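Local coordinates for protein probable sugar kinase (PDB 3KZH) that probably phosphorylates a small sugar-like substrate as a member of the pfkB (ribokinase-like) carbohydrate kinases, and holds beta-D-glucopyranose in this crystal, at residues V16-G21 with K38-G43; M62-N67 with M89-G94; I242-V247 with E308-E313; V277-T282 with D301-K306. One frame throughout, in Å; residues are numbered along the deposited sequence.

Interaction 1: V16-G21 with K38-G43; sequences VVDVFG and KISFGG
Val16 with Gly42, Asp18 with Ser40 and Phe20 with Lys38 are the hydrogen-bonded pairs of an antiparallel ladder, each bonded in both directions, so six backbone bonds join the strands. The tightest runs from Gly42 N to Val16 O, 2.6 Å; its return bond, Val16 N to Gly42 O at 3.1 Å, reaches that carbonyl from well above its plane. Between these rungs lie the non-hydrogen-bonded pairs Val17 with Phe41 and Val19 with Ile39. Here a CA-H...O contact supplements the ladder, with Ile39 CA 3.4 Å from Asp18 O.

Across the contact, apolar side-chain packing is on the face carrying Val17, Val19, Ile39 and Phe41. With CG1 anti to the backbone N (chi1 176°), Val17 splits its methyls between two neighbours: CG1 lies 3.9 Å from Ile39 CG2, and CG2 meets the edge of the Phe41 ring at CD1, also 3.9 Å. Helix 69-81 packs on this face through His70 and Ile74, and Leu100 of the second subunit packs on Val19.

On the face of Asp18, Phe20 and Ser40, the nearest side-chain approach is Asp18 CB to Ser40 OG, 3.6 Å; the Phe20 side chain packs on strand 98-103. Gly43 follows as the N-cap of helix 44-54. The pair forms a beta hairpin in the small four-stranded sheet, consistent with the lid of pfkB-family kinases, which in relatives also serves in dimer contacts.

Interaction 2: M62-N67 with M89-G94; sequences MSILGN and MVIEGG
Met89, present as selenomethionine, runs out fully extended from its backbone and then bends at the selenium (chi3 91°), which swings CE against Ile64. Ile64 meets it with both branches: CG2, set beside its own carbonyl carbon, comes to 3.4 Å from Met89 CE, a snug approach, while CG1 is 3.8 Å from the same methyl. The two side chains lie alongside each other, and Ile91 CD1 adds a looser contact to Ile64 CG2. Further on, Asn67 has CG anti to the backbone N (chi1 -180°), which carries its amide toward the carboxylate of Glu92.

The backbones pair in parallel, Ile64 beside Met89 and Leu65 beside Val90. Met89 N bonds to Ser63 O at 2.9 Å and Leu65 N to Met89 O at 2.7 Å; the longer bond from Ile91 N to Leu65 O, 3.3 Å, comes in above the carbonyl plane. On the side away from Ile64, Leu65 packs on Ile74 and Val75 of helix 69-81, which lies in the stretch of chain between the two short parallel strands. A type II turn from Ile91 to Gly94 ends the pairing, closed by Gly94 N to Ile91 O, 3.1 Å.

Asn67 ND2 and Glu92 OE2 are 3.4 Å apart at a poor angle, with the flat groups turned 70° to each other. Backbone bonds and the apolar cluster of Ile64, Met89 and Ile91 therefore define this contact, and the surface amide-carboxylate pair probably contributes only a mild electrostatic attraction.

Interaction 3: I242-V247 with E308-E313; sequences IKATEV and EKTTWE
Lys243 and Glu313 form an antiparallel hydrogen-bonded pair, N to O at 2.9 Å both ways, followed by the non-hydrogen-bonded pair Ala244 with Trp312, before Thr245 N takes up Thr311 O at 3.2 Å.

The indole of Trp312 gathers the apolar contacts. Its CG stands beside the backbone N (chi1 -50°) and the ring is turned by chi2 of 93°, which brings its six-membered side to Ala244 and Ile242. Ala244 CB lies 3.6 Å from its CZ3 and Ile242 CG2 3.7 Å from its CE3, while the CG2 methyl of the nearby Thr310 rests over the centre of one face. Helix 273-288 adds Thr282 and a cation-pi contact from Lys278. On the other side of the strands Lys243 and Glu313 run alongside each other, yet Lys243 NZ stays 4.0 Å from Glu313 OE1, longer than a salt bridge.

Where the strands part, one water joins them: it donates to Thr245 O and accepts from Thr311 N, both at 3.0 Å, and also bonds Thr245 OG1.

Strand 312-317 thereby joins 239-244 as an outermost strand of the main sheet. Backbone bonds and indole packing hold it; the exposed charge pair probably adds a weaker, solvent-screened attraction, and the water replaces the return bond of the Thr245-Thr311 pair.

Interaction 4: V277-T282 with D301-K306; sequences VKFAMT and DTVLAK
Val303 CG1 sits over one face of the Phe279 ring in a CH-pi contact, 3.8 Å from the ring centroid and 16° off the normal. Leu304 approaches the same ring differently: its CD2 lies at the edge, in the ring plane, 3.7 Å from Phe279 CE1. One turn on, the methyl of Thr282 makes the remaining contacts. Its CG2 comes close to the backbone at Val303 O, 3.2 Å, and lies 3.8 Å from Lys306 CB, where the two side chains run antiparallel past one another.

The segments belong to helices 273-288 and 300-308, whose local axes cross at 113° and approach to 9.5 Å. In the alpha/beta architecture of the ribokinase-like fold they are helices of the C-terminal part, the first packed on the main sheet by Val277 and Met281 against Ile231, the second crossing the first.

Behind this first shell, Thr282 is fixed by its own helix. Its OG1 donates to Lys278 O at 2.8 Å and its backbone N to the same oxygen at 3.0 Å, from opposite faces of the carbonyl plane; with the hydroxyl so held (chi1 -65°), CG2 is left anti to the backbone N and turned toward 301-306. Tyr265 stacks on Phe279, and Met283 and Ile286 of the longer helix pack on Val303. Farther along helix 300-308, Leu307 also touches Thr282.

How the interactions relate
From the N terminus, interaction 1 closes a short hairpin loop in the small lid-like sheet. Interaction 2 follows in series, closing the loop that contains helix 69-81; their centres are about 17 Å apart and they do not touch, but that helix packs against both. The chain then builds most of the main sheet before 242-247 opens interaction 3, whose partner returns only after three helices. Interaction 4 is nested inside that long loop, and 308-313 continues directly from its second helix. Interactions 3 and 4 meet, with Ile242 and Trp312 against helix 273-288, and tie the last strand and helices together on the side of the chain's centre opposite interaction 2.

Interaction 1: V16-G21 with K38-G43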
# COMPACT_ATOMS: atom_id res chain seq x y z
N VAL A 16 7.44 0.41 9.74
CA VAL A 16 7.13 -0.82 9.02
C VAL A 16 5.70 -0.80 8.49
O VAL A 16 4.79 -0.34 9.18
CB VAL A 16 7.27 -2.08 9.95
CG1 VAL A 16 7.13 -3.38 9.12
CG2 VAL A 16 8.59 -2.08 10.72
N VAL A 17 5.52 -1.29 7.27
CA VAL A 17 4.18 -1.41 6.68
C VAL A 17 3.86 -2.91 6.72
O VAL A 17 4.58 -3.70 6.12
CB VAL A 17 4.10 -0.90 5.20
CG1 VAL A 17 2.70 -1.15 4.62
CG2 VAL A 17 4.39 0.59 5.12
N ASP A 18 2.82 -3.29 7.46
CA ASP A 18 2.39 -4.69 7.55
C ASP A 18 1.28 -4.99 6.53
O ASP A 18 0.32 -4.22 6.41
CB ASP A 18 1.87 -5.01 8.95
CG ASP A 18 2.97 -5.09 10.00
OD1 ASP A 18 4.03 -5.67 9.72
OD2 ASP A 18 2.75 -4.60 11.12
N VAL A 19 1.45 -6.05 5.75
CA VAL A 19 0.47 -6.48 4.74
C VAL A 19 0.07 -7.92 5.09
O VAL A 19 0.84 -8.86 4.90
CB VAL A 19 1.02 -6.40 3.28
CG1 VAL A 19 -0.11 -6.61 2.27
CG2 VAL A 19 1.69 -5.04 3.01
N PHE A 20 -1.13 -8.07 5.64
CA PHE A 20 -1.65 -9.36 6.07
C PHE A 20 -2.79 -9.91 5.22
O PHE A 20 -3.77 -9.22 4.96
CB PHE A 20 -2.14 -9.27 7.52
CG PHE A 20 -1.05 -9.15 8.55
CD1 PHE A 20 -0.14 -10.20 8.77
CD2 PHE A 20 -0.97 -8.00 9.37
CE1 PHE A 20 0.85 -10.13 9.79
CE2 PHE A 20 0.02 -7.90 10.40
CZ PHE A 20 0.93 -8.97 10.61
N GLY A 21 -2.66 -11.18 4.83
CA GLY A 21 -3.69 -11.85 4.05
C GLY A 21 -4.34 -12.93 4.88
O GLY A 21 -3.68 -13.90 5.24
N LYS A 38 -5.29 -6.88 4.68
CA LYS A 38 -5.28 -5.81 5.66
C LYS A 38 -3.90 -5.13 5.62
O LYS A 38 -2.87 -5.80 5.70
CB LYS A 38 -5.55 -6.38 7.06
CG LYS A 38 -6.36 -5.51 8.01
CD LYS A 38 -5.51 -4.47 8.74
CE LYS A 38 -6.39 -3.38 9.37
NZ LYS A 38 -5.60 -2.18 9.79
N ILE A 39 -3.91 -3.82 5.42
CA ILE A 39 -2.68 -3.03 5.39
C ILE A 39 -2.66 -2.13 6.63
O ILE A 39 -3.62 -1.40 6.90
CB ILE A 39 -2.55 -2.14 4.11
CG1 ILE A 39 -2.79 -2.95 2.83
CG2 ILE A 39 -1.15 -1.53 4.01
CD1 ILE A 39 -4.25 -2.98 2.38
N SER A 40 -1.58 -2.20 7.40
CA SER A 40 -1.43 -1.39 8.60
C SER A 40 -0.00 -0.90 8.79
O SER A 40 0.94 -1.53 8.33
CB SER A 40 -1.89 -2.15 9.85
OG SER A 40 -1.12 -3.32 10.05
N PHE A 41 0.13 0.23 9.48
CA PHE A 41 1.43 0.83 9.76
C PHE A 41 1.92 0.45 11.16
O PHE A 41 1.17 0.55 12.14
CB PHE A 41 1.37 2.34 9.62
CG PHE A 41 0.93 2.82 8.26
CD1 PHE A 41 1.52 2.32 7.08
CD2 PHE A 41 -0.07 3.80 8.16
CE1 PHE A 41 1.13 2.79 5.81
CE2 PHE A 41 -0.47 4.28 6.89
CZ PHE A 41 0.14 3.78 5.72
N GLY A 42 3.17 0.02 11.23
CA GLY A 42 3.75 -0.41 12.49
C GLY A 42 5.13 0.14 12.76
O GLY A 42 5.59 1.06 12.08
N GLY A 43 5.82 -0.51 13.70
CA GLY A 43 7.14 -0.08 14.14
C GLY A 43 6.86 0.71 15.41
O GLY A 43 6.09 1.66 15.36

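Interaction 2: M62-N67 with M89-G94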
# COMPACT_ATOMS: atom_id res chain seq x y z
N MSE A 62 12.11 10.97 12.76
CA MSE A 62 13.21 10.66 11.86
C MSE A 62 13.27 9.14 11.69
O MSE A 62 13.57 8.41 12.63
CB MSE A 62 14.53 11.20 12.43
CG MSE A 62 15.70 11.23 11.45
SE MSE A 62 17.30 11.90 12.31
CE MSE A 62 16.70 13.69 12.52
N SER A 63 12.97 8.68 10.48
CA SER A 63 12.94 7.26 10.21
C SER A 63 13.77 6.90 8.99
O SER A 63 14.63 7.67 8.56
CB SER A 63 11.49 6.82 10.02
OG SER A 63 11.34 5.42 10.17
N ILE A 64 13.54 5.68 8.51
CA ILE A 64 14.20 5.13 7.33
C ILE A 64 13.11 4.67 6.35
O ILE A 64 12.41 3.69 6.60
CB ILE A 64 15.10 3.92 7.72
CG1 ILE A 64 16.27 4.38 8.61
CG2 ILE A 64 15.59 3.23 6.47
CD1 ILE A 64 17.05 3.25 9.26
N LEU A 65 12.97 5.40 5.25
CA LEU A 65 11.99 5.06 4.23
C LEU A 65 12.70 4.49 3.00
O LEU A 65 13.94 4.44 2.95
CB LEU A 65 11.14 6.26 3.85
CG LEU A 65 10.19 6.82 4.91
CD1 LEU A 65 9.61 8.09 4.39
CD2 LEU A 65 9.10 5.82 5.26
N GLY A 66 11.92 4.10 2.00
CA GLY A 66 12.51 3.50 0.82
C GLY A 66 12.22 4.01 -0.57
O GLY A 66 12.57 3.31 -1.51
N ASN A 67 11.58 5.18 -0.72
CA ASN A 67 11.28 5.78 -2.04
C ASN A 67 10.18 5.06 -2.86
O ASN A 67 9.65 5.61 -3.83
CB ASN A 67 12.61 5.95 -2.84
CG ASN A 67 12.43 6.57 -4.21
OD1 ASN A 67 11.91 7.67 -4.35
ND2 ASN A 67 12.89 5.85 -5.24
N MSE A 89 15.55 9.38 6.47
CA MSE A 89 16.44 8.82 5.45
C MSE A 89 15.64 8.13 4.36
O MSE A 89 14.82 7.26 4.65
CB MSE A 89 17.46 7.84 6.06
CG MSE A 89 18.39 7.16 5.01
SE MSE A 89 19.67 5.97 5.79
CE MSE A 89 18.66 4.37 5.71
N VAL A 90 15.85 8.56 3.13
CA VAL A 90 15.19 7.97 1.98
C VAL A 90 16.24 7.24 1.13
O VAL A 90 17.26 7.82 0.76
CB VAL A 90 14.38 9.03 1.14
CG1 VAL A 90 13.32 9.71 2.01
CG2 VAL A 90 15.29 10.10 0.51
N ILE A 91 16.04 5.94 0.91
CA ILE A 91 16.97 5.13 0.12
C ILE A 91 16.47 4.96 -1.31
O ILE A 91 15.46 4.32 -1.56
CB ILE A 91 17.19 3.71 0.73
CG1 ILE A 91 17.55 3.81 2.20
CG2 ILE A 91 18.34 2.98 -0.02
CD1 ILE A 91 17.61 2.49 2.89
N GLU A 92 17.25 5.52 -2.24
CA GLU A 92 16.95 5.44 -3.67
C GLU A 92 17.09 4.01 -4.17
O GLU A 92 18.15 3.38 -4.02
CB GLU A 92 17.86 6.39 -4.45
CG GLU A 92 17.44 7.85 -4.37
CD GLU A 92 16.64 8.32 -5.59
OE1 GLU A 92 16.93 9.43 -6.09
OE2 GLU A 92 15.73 7.59 -6.06
N GLY A 93 15.97 3.46 -4.66
CA GLY A 93 15.93 2.10 -5.15
C GLY A 93 15.71 1.08 -4.05
O GLY A 93 15.41 -0.09 -4.33
N GLY A 94 15.83 1.53 -2.80
CA GLY A 94 15.65 0.67 -1.64
C GLY A 94 14.19 0.39 -1.33
O GLY A 94 13.30 0.82 -2.06

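Interaction 3: I242-V247 with E308-E313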
# COMPACT_ATOMS: atom_id res chain seq x y z
N ILE A 242 0.52 4.33 40.65
CA ILE A 242 -0.85 4.70 40.29
C ILE A 242 -1.43 3.62 39.38
O ILE A 242 -0.76 3.12 38.48
CB ILE A 242 -0.94 6.12 39.61
CG1 ILE A 242 -0.45 7.21 40.57
CG2 ILE A 242 -2.37 6.45 39.25
CD1 ILE A 242 -0.20 8.57 39.93
N LYS A 243 -2.69 3.29 39.62
CA LYS A 243 -3.40 2.28 38.86
C LYS A 243 -4.80 2.80 38.57
O LYS A 243 -5.34 3.61 39.32
CB LYS A 243 -3.48 0.99 39.70
CG LYS A 243 -4.27 -0.17 39.12
CD LYS A 243 -4.54 -1.18 40.20
CE LYS A 243 -5.63 -2.15 39.79
NZ LYS A 243 -5.86 -3.17 40.85
N ALA A 244 -5.35 2.37 37.44
CA ALA A 244 -6.70 2.75 37.05
C ALA A 244 -7.61 1.55 37.28
O ALA A 244 -7.22 0.40 37.08
CB ALA A 244 -6.75 3.17 35.60
N THR A 245 -8.82 1.83 37.75
CA THR A 245 -9.82 0.79 37.97
C THR A 245 -10.63 0.70 36.66
O THR A 245 -10.48 1.56 35.78
CB THR A 245 -10.76 1.12 39.19
OG1 THR A 245 -11.52 2.30 38.91
CG2 THR A 245 -9.94 1.36 40.45
N GLU A 246 -11.43 -0.35 36.51
CA GLU A 246 -12.29 -0.56 35.33
C GLU A 246 -11.64 -0.67 33.94
O GLU A 246 -12.26 -0.33 32.92
CB GLU A 246 -13.43 0.50 35.29
CG GLU A 246 -14.43 0.44 36.45
CD GLU A 246 -15.20 -0.87 36.49
OE1 GLU A 246 -15.91 -1.17 35.50
OE2 GLU A 246 -15.08 -1.60 37.49
N VAL A 247 -10.39 -1.15 33.88
CA VAL A 247 -9.69 -1.30 32.60
C VAL A 247 -9.80 -2.74 32.07
O VAL A 247 -9.25 -3.68 32.65
CB VAL A 247 -8.17 -0.89 32.69
CG1 VAL A 247 -7.51 -0.96 31.32
CG2 VAL A 247 -8.03 0.51 33.24
N GLU A 308 -10.94 12.36 33.11
CA GLU A 308 -11.89 12.95 34.06
C GLU A 308 -12.81 11.87 34.64
O GLU A 308 -13.07 11.84 35.84
CB GLU A 308 -12.73 14.04 33.39
CG GLU A 308 -13.51 14.95 34.37
CD GLU A 308 -14.55 15.84 33.69
OE1 GLU A 308 -14.17 16.81 33.00
OE2 GLU A 308 -15.76 15.57 33.85
N LYS A 309 -13.23 10.95 33.77
CA LYS A 309 -14.12 9.83 34.08
C LYS A 309 -13.47 8.62 34.76
O LYS A 309 -14.16 7.66 35.10
CB LYS A 309 -14.81 9.37 32.78
CG LYS A 309 -16.12 10.10 32.49
CD LYS A 309 -16.37 10.47 31.02
CE LYS A 309 -16.75 9.30 30.13
NZ LYS A 309 -15.57 8.62 29.53
N THR A 310 -12.16 8.68 35.00
CA THR A 310 -11.43 7.57 35.62
C THR A 310 -11.22 7.68 37.14
O THR A 310 -10.90 8.75 37.66
CB THR A 310 -10.05 7.32 34.90
OG1 THR A 310 -10.27 7.05 33.51
CG2 THR A 310 -9.30 6.11 35.48
N THR A 311 -11.43 6.55 37.82
CA THR A 311 -11.23 6.44 39.26
C THR A 311 -9.85 5.80 39.44
O THR A 311 -9.59 4.71 38.89
CB THR A 311 -12.34 5.58 39.93
OG1 THR A 311 -13.59 6.27 39.81
CG2 THR A 311 -12.05 5.35 41.42
N TRP A 312 -8.98 6.47 40.20
CA TRP A 312 -7.62 6.01 40.43
C TRP A 312 -7.29 5.48 41.82
O TRP A 312 -7.89 5.89 42.82
CB TRP A 312 -6.61 7.15 40.13
CG TRP A 312 -6.77 7.86 38.79
CD1 TRP A 312 -7.49 8.99 38.54
CD2 TRP A 312 -6.19 7.47 37.53
NE1 TRP A 312 -7.40 9.34 37.21
CE2 TRP A 312 -6.61 8.43 36.56
CE3 TRP A 312 -5.36 6.41 37.11
CZ2 TRP A 312 -6.24 8.35 35.20
CZ3 TRP A 312 -4.98 6.33 35.75
CH2 TRP A 312 -5.42 7.30 34.82
N GLU A 313 -6.35 4.54 41.87
CA GLU A 313 -5.83 3.97 43.11
C GLU A 313 -4.43 4.57 43.11
O GLU A 313 -3.64 4.31 42.20
CB GLU A 313 -5.76 2.45 43.06
CG GLU A 313 -7.07 1.76 43.42
CD GLU A 313 -6.99 0.24 43.34
OE1 GLU A 313 -5.94 -0.33 43.72
OE2 GLU A 313 -7.98 -0.37 42.89
O HOH W 1 -12.19 4.01 36.38

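Interaction 4: V277-T282 with D301-K306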
# COMPACT_ATOMS: atom_id res chain seq x y z
N VAL A 277 1.83 10.67 34.64
CA VAL A 277 1.56 9.24 34.83
C VAL A 277 0.10 8.92 34.52
O VAL A 277 -0.17 7.95 33.82
CB VAL A 277 1.97 8.82 36.29
CG1 VAL A 277 1.64 7.40 36.59
CG2 VAL A 277 3.44 8.96 36.47
N LYS A 278 -0.81 9.80 34.94
CA LYS A 278 -2.25 9.63 34.71
C LYS A 278 -2.67 9.85 33.26
O LYS A 278 -3.47 9.07 32.73
CB LYS A 278 -3.06 10.56 35.62
CG LYS A 278 -3.14 10.12 37.06
CD LYS A 278 -3.96 11.12 37.85
CE LYS A 278 -3.66 11.02 39.32
NZ LYS A 278 -4.25 12.15 40.10
N PHE A 279 -2.08 10.88 32.63
CA PHE A 279 -2.35 11.25 31.23
C PHE A 279 -1.84 10.13 30.31
O PHE A 279 -2.57 9.67 29.44
CB PHE A 279 -1.68 12.61 30.88
CG PHE A 279 -2.06 13.16 29.52
CD1 PHE A 279 -3.11 14.10 29.39
CD2 PHE A 279 -1.44 12.69 28.33
CE1 PHE A 279 -3.54 14.55 28.11
CE2 PHE A 279 -1.86 13.13 27.05
CZ PHE A 279 -2.92 14.06 26.94
N ALA A 280 -0.59 9.74 30.51
CA ALA A 280 0.05 8.68 29.75
C ALA A 280 -0.62 7.31 29.94
O ALA A 280 -0.67 6.51 29.02
CB ALA A 280 1.52 8.60 30.11
N MSE A 281 -1.15 7.07 31.14
CA MSE A 281 -1.83 5.83 31.45
C MSE A 281 -3.20 5.78 30.79
O MSE A 281 -3.62 4.72 30.33
CB MSE A 281 -1.96 5.64 32.95
CG MSE A 281 -1.70 4.21 33.39
SE MSE A 281 -1.76 4.01 35.31
CE MSE A 281 -0.95 5.63 35.80
N THR A 282 -3.86 6.94 30.71
CA THR A 282 -5.17 7.09 30.05
C THR A 282 -5.02 6.75 28.56
O THR A 282 -5.87 6.08 27.99
CB THR A 282 -5.76 8.52 30.24
OG1 THR A 282 -6.03 8.74 31.63
CG2 THR A 282 -7.06 8.70 29.46
N ASP A 301 -8.74 15.69 23.16
CA ASP A 301 -10.07 15.72 23.77
C ASP A 301 -10.57 14.38 24.33
O ASP A 301 -11.08 14.36 25.45
CB ASP A 301 -11.12 16.34 22.81
CG ASP A 301 -11.04 15.80 21.38
OD1 ASP A 301 -10.64 14.64 21.18
OD2 ASP A 301 -11.39 16.55 20.44
N THR A 302 -10.34 13.27 23.61
CA THR A 302 -10.76 11.93 24.08
C THR A 302 -9.94 11.44 25.28
O THR A 302 -10.47 10.77 26.16
CB THR A 302 -10.78 10.84 22.95
OG1 THR A 302 -9.48 10.28 22.75
CG2 THR A 302 -11.28 11.41 21.63
N VAL A 303 -8.65 11.81 25.32
CA VAL A 303 -7.74 11.44 26.41
C VAL A 303 -8.16 12.20 27.67
O VAL A 303 -8.33 11.58 28.72
CB VAL A 303 -6.24 11.75 26.08
CG1 VAL A 303 -5.34 11.36 27.24
CG2 VAL A 303 -5.81 11.03 24.85
N LEU A 304 -8.41 13.50 27.53
CA LEU A 304 -8.86 14.34 28.64
C LEU A 304 -10.25 13.97 29.17
O LEU A 304 -10.49 14.04 30.38
CB LEU A 304 -8.82 15.82 28.26
CG LEU A 304 -7.47 16.50 28.04
CD1 LEU A 304 -7.70 17.98 27.73
CD2 LEU A 304 -6.58 16.37 29.27
N ALA A 305 -11.14 13.54 28.27
CA ALA A 305 -12.51 13.13 28.63
C ALA A 305 -12.51 11.83 29.41
O ALA A 305 -13.31 11.67 30.34
CB ALA A 305 -13.38 12.99 27.37
N LYS A 306 -11.60 10.91 29.06
CA LYS A 306 -11.48 9.62 29.74
C LYS A 306 -10.72 9.77 31.06
O LYS A 306 -10.99 9.03 32.00
CB LYS A 306 -10.81 8.56 28.86
CG LYS A 306 -11.17 7.12 29.26
CD LYS A 306 -10.00 6.17 29.12
CE LYS A 306 -10.35 4.76 29.57
NZ LYS A 306 -11.40 4.16 28.71